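Local coordinates for NalD (PDB 5DAJ), which represses transcription of the MexAB-OprM multidrug efflux pump in Pseudomonas aeruginosa as a TetR-family regulator, and binds novobiocin, which induces expression of the pump, at residues V133-A145 against M157-L169. Numbering follows the deposited sequence.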
# COMPACT_ATOMS: atom_id res chain seq x y z
N VAL A 133 -3.92 12.77 0.69
CA VAL A 133 -4.74 11.67 1.21
C VAL A 133 -5.67 12.17 2.31
O VAL A 133 -6.87 11.86 2.34
CB VAL A 133 -3.89 10.51 1.79
CG1 VAL A 133 -4.78 9.47 2.46
CG2 VAL A 133 -3.06 9.87 0.69
N GLN A 134 -5.10 12.93 3.24
CA GLN A 134 -5.86 13.51 4.35
C GLN A 134 -7.08 14.28 3.84
O GLN A 134 -8.15 14.26 4.46
CB GLN A 134 -4.97 14.43 5.20
CG GLN A 134 -5.58 14.83 6.54
CD GLN A 134 -5.85 13.63 7.44
OE1 GLN A 134 -4.95 12.83 7.70
NE2 GLN A 134 -7.09 13.51 7.92
N MSE A 135 -6.90 14.95 2.71
CA MSE A 135 -7.95 15.76 2.12
C MSE A 135 -9.03 14.90 1.54
O MSE A 135 -10.21 15.13 1.80
CB MSE A 135 -7.31 16.65 1.08
CG MSE A 135 -8.31 17.57 0.44
SE MSE A 135 -7.69 18.41 -1.23
CE MSE A 135 -6.46 19.82 -0.45
N PHE A 136 -8.65 13.92 0.72
CA PHE A 136 -9.63 12.97 0.16
C PHE A 136 -10.48 12.31 1.26
O PHE A 136 -11.70 12.20 1.15
CB PHE A 136 -8.93 11.88 -0.67
CG PHE A 136 -9.87 10.81 -1.15
CD1 PHE A 136 -10.62 11.00 -2.30
CD2 PHE A 136 -10.02 9.62 -0.44
CE1 PHE A 136 -11.51 10.02 -2.74
CE2 PHE A 136 -10.91 8.64 -0.87
CZ PHE A 136 -11.65 8.84 -2.02
N ILE A 137 -9.80 11.89 2.32
CA ILE A 137 -10.48 11.29 3.47
C ILE A 137 -11.45 12.25 4.14
O ILE A 137 -12.58 11.87 4.50
CB ILE A 137 -9.45 10.74 4.49
CG1 ILE A 137 -8.80 9.48 3.90
CG2 ILE A 137 -10.11 10.44 5.84
CD1 ILE A 137 -7.73 8.85 4.75
N GLU A 138 -11.02 13.50 4.32
CA GLU A 138 -11.87 14.53 4.93
C GLU A 138 -13.11 14.85 4.09
O GLU A 138 -14.20 15.08 4.63
CB GLU A 138 -11.07 15.80 5.23
CG GLU A 138 -10.38 15.75 6.59
CD GLU A 138 -9.33 16.84 6.78
OE1 GLU A 138 -9.45 17.90 6.11
OE2 GLU A 138 -8.41 16.61 7.60
N LEU A 139 -12.95 14.85 2.78
CA LEU A 139 -14.07 15.03 1.84
C LEU A 139 -15.10 13.92 1.94
O LEU A 139 -16.30 14.19 2.05
CB LEU A 139 -13.57 15.12 0.39
CG LEU A 139 -13.61 16.49 -0.31
CD1 LEU A 139 -13.00 17.61 0.51
CD2 LEU A 139 -12.91 16.40 -1.66
N CYS A 140 -14.63 12.67 1.91
CA CYS A 140 -15.51 11.51 2.08
C CYS A 140 -16.23 11.52 3.42
O CYS A 140 -17.44 11.31 3.49
CB CYS A 140 -14.74 10.21 1.94
SG CYS A 140 -14.20 9.91 0.26
N GLU A 141 -15.47 11.80 4.47
CA GLU A 141 -16.02 11.92 5.82
C GLU A 141 -17.19 12.91 5.83
O GLU A 141 -18.29 12.59 6.28
CB GLU A 141 -14.93 12.38 6.80
CG GLU A 141 -15.27 12.15 8.27
CD GLU A 141 -14.06 12.32 9.20
OE1 GLU A 141 -12.91 12.30 8.71
OE2 GLU A 141 -14.28 12.48 10.42
N GLN A 142 -16.94 14.10 5.28
CA GLN A 142 -17.97 15.14 5.16
C GLN A 142 -19.18 14.67 4.35
O GLN A 142 -20.32 14.94 4.72
CB GLN A 142 -17.37 16.39 4.53
CG GLN A 142 -18.32 17.59 4.43
CD GLN A 142 -17.93 18.61 3.37
OE1 GLN A 142 -18.80 19.17 2.70
NE2 GLN A 142 -16.63 18.86 3.21
N LEU A 143 -18.92 13.98 3.24
CA LEU A 143 -19.98 13.41 2.40
C LEU A 143 -20.85 12.42 3.19
O LEU A 143 -22.07 12.55 3.21
CB LEU A 143 -19.39 12.74 1.16
CG LEU A 143 -20.29 11.83 0.31
CD1 LEU A 143 -21.60 12.50 -0.04
CD2 LEU A 143 -19.58 11.43 -0.96
N PHE A 144 -20.22 11.44 3.83
CA PHE A 144 -20.94 10.48 4.68
C PHE A 144 -21.64 11.14 5.87
O PHE A 144 -22.64 10.62 6.36
CB PHE A 144 -19.99 9.39 5.21
CG PHE A 144 -19.54 8.41 4.17
CD1 PHE A 144 -20.44 7.59 3.51
CD2 PHE A 144 -18.19 8.29 3.87
CE1 PHE A 144 -20.01 6.69 2.56
CE2 PHE A 144 -17.75 7.39 2.92
CZ PHE A 144 -18.67 6.59 2.26
N ALA A 145 -21.11 12.27 6.32
CA ALA A 145 -21.65 13.01 7.47
C ALA A 145 -22.91 13.83 7.19
O ALA A 145 -23.57 14.27 8.13
CB ALA A 145 -20.57 13.91 8.06
N MSE A 157 -21.87 2.31 11.79
CA MSE A 157 -20.97 2.88 10.79
C MSE A 157 -20.99 4.38 10.93
O MSE A 157 -22.02 5.01 10.67
CB MSE A 157 -21.36 2.52 9.36
CG MSE A 157 -20.91 1.12 8.96
SE MSE A 157 -18.95 0.95 9.17
CE MSE A 157 -18.45 2.75 8.55
N THR A 158 -19.86 4.95 11.34
CA THR A 158 -19.70 6.40 11.40
C THR A 158 -19.02 6.90 10.13
O THR A 158 -18.32 6.14 9.45
CB THR A 158 -18.85 6.83 12.61
OG1 THR A 158 -17.53 6.28 12.51
CG2 THR A 158 -19.49 6.35 13.91
N PRO A 159 -19.21 8.19 9.80
CA PRO A 159 -18.48 8.77 8.66
C PRO A 159 -16.97 8.65 8.75
O PRO A 159 -16.30 8.47 7.73
CB PRO A 159 -18.90 10.25 8.70
CG PRO A 159 -20.24 10.24 9.34
CD PRO A 159 -20.20 9.13 10.35
N ARG A 160 -16.43 8.78 9.96
CA ARG A 160 -14.98 8.69 10.18
C ARG A 160 -14.46 7.34 9.68
O ARG A 160 -13.52 7.29 8.89
CB ARG A 160 -14.65 8.87 11.66
CG ARG A 160 -13.17 8.83 12.00
CD ARG A 160 -12.94 9.06 13.49
NE ARG A 160 -13.47 7.97 14.30
CZ ARG A 160 -12.81 6.89 14.68
NH1 ARG A 160 -11.54 6.70 14.36
NH2 ARG A 160 -13.43 5.96 15.40
N ILE A 161 -15.09 6.27 10.15
CA ILE A 161 -14.70 4.89 9.83
C ILE A 161 -14.97 4.55 8.37
O ILE A 161 -14.14 3.91 7.71
CB ILE A 161 -15.44 3.86 10.72
CG1 ILE A 161 -15.02 4.00 12.19
CG2 ILE A 161 -15.21 2.42 10.25
CD1 ILE A 161 -13.55 3.74 12.48
N ALA A 162 -16.11 4.99 7.87
CA ALA A 162 -16.51 4.74 6.48
C ALA A 162 -15.49 5.29 5.49
O ALA A 162 -15.06 4.58 4.58
CB ALA A 162 -17.88 5.35 6.21
N SER A 163 -15.09 6.55 5.66
CA SER A 163 -14.13 7.18 4.75
C SER A 163 -12.78 6.47 4.78
O SER A 163 -12.10 6.37 3.75
CB SER A 163 -13.94 8.66 5.07
OG SER A 163 -13.58 8.84 6.43
N ARG A 164 -12.40 6.00 5.95
CA ARG A 164 -11.10 5.34 6.14
C ARG A 164 -11.10 3.91 5.62
O ARG A 164 -10.13 3.49 5.00
CB ARG A 164 -10.67 5.37 7.60
CG ARG A 164 -10.19 6.75 8.01
CD ARG A 164 -10.34 7.03 9.47
NE ARG A 164 -9.84 8.37 9.78
CZ ARG A 164 -10.48 9.51 9.52
NH1 ARG A 164 -11.65 9.53 8.91
NH2 ARG A 164 -9.93 10.66 9.87
N ALA A 165 -12.20 3.20 5.85
CA ALA A 165 -12.38 1.86 5.29
C ALA A 165 -12.34 1.92 3.77
O ALA A 165 -11.61 1.15 3.13
CB ALA A 165 -13.70 1.25 5.75
N LEU A 166 -13.07 2.87 3.20
CA LEU A 166 -13.14 3.04 1.75
C LEU A 166 -11.78 3.36 1.16
O LEU A 166 -11.34 2.72 0.22
CB LEU A 166 -14.13 4.13 1.33
CG LEU A 166 -14.22 4.41 -0.18
CD1 LEU A 166 -14.53 3.16 -0.98
CD2 LEU A 166 -15.26 5.47 -0.46
N HIS A 167 -11.11 4.37 1.72
CA HIS A 167 -9.81 4.79 1.21
C HIS A 167 -8.78 3.66 1.26
O HIS A 167 -8.00 3.49 0.32
CB HIS A 167 -9.25 6.00 1.95
CG HIS A 167 -7.91 6.42 1.44
ND1 HIS A 167 -6.73 6.03 2.03
CD2 HIS A 167 -7.56 7.11 0.33
CE1 HIS A 167 -5.71 6.50 1.34
NE2 HIS A 167 -6.19 7.16 0.30
N ALA A 168 -8.77 2.94 2.38
CA ALA A 168 -7.87 1.80 2.55
C ALA A 168 -8.09 0.77 1.44
O ALA A 168 -7.12 0.28 0.86
CB ALA A 168 -8.07 1.16 3.91
N LEU A 169 -9.35 0.48 1.11
CA LEU A 169 -9.66 -0.45 0.02
C LEU A 169 -9.10 0.03 -1.32
O LEU A 169 -8.44 -0.73 -2.02
CB LEU A 169 -11.16 -0.68 -0.12
CG LEU A 169 -11.56 -1.56 -1.30
CD1 LEU A 169 -10.96 -2.95 -1.20
CD2 LEU A 169 -13.07 -1.66 -1.40
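His167 reaches across to helix 123-145 with CG swung opposite its backbone N, which sets the imidazole among Val133, Phe136 and Ile137. Val133 CG1 lies against His167 CE1, Ile137 brings CG1 and CD1 up to the ring from the next turn, and Phe136 CD2 comes within 3.6 Å of His167 CD2, the two ring planes inclined at 49°. ND1 of the imidazole hydrogen-bonds Asp176 of the second subunit. At the other end of the contact Phe144 folds over the start of helix 159-179. Ala162 CB sits over one face of the Phe144 ring, a CH-pi contact 3.9 Å from the centroid, while Phe144 CB packs on Pro159 CB at 3.8 Å. Pro159 also wedges its ring against Ala145. The two helices, 133° apart in direction, belong to the all-helical C-terminal regulatory domain of a TetR-family repressor, and both border the second subunit here, Ile137 packing on its Leu183. Midway, Glu141 is a knob in the hole formed by Pro159, Arg160, Ser163 and Arg164. Its extended chain takes OE1 to Arg164 NH1, a salt bridge whose 3.0 Å hydrogen bond is nearly straight (169° at the hydrogen) and in the guanidinium plane, yet arrives from above the carboxylate. Arg164 NH1 also donates to Arg160 O at 2.9 Å, and the guanidinium is sandwiched between Ile137 CG2 and Arg160 CG, which should restrict its rotation.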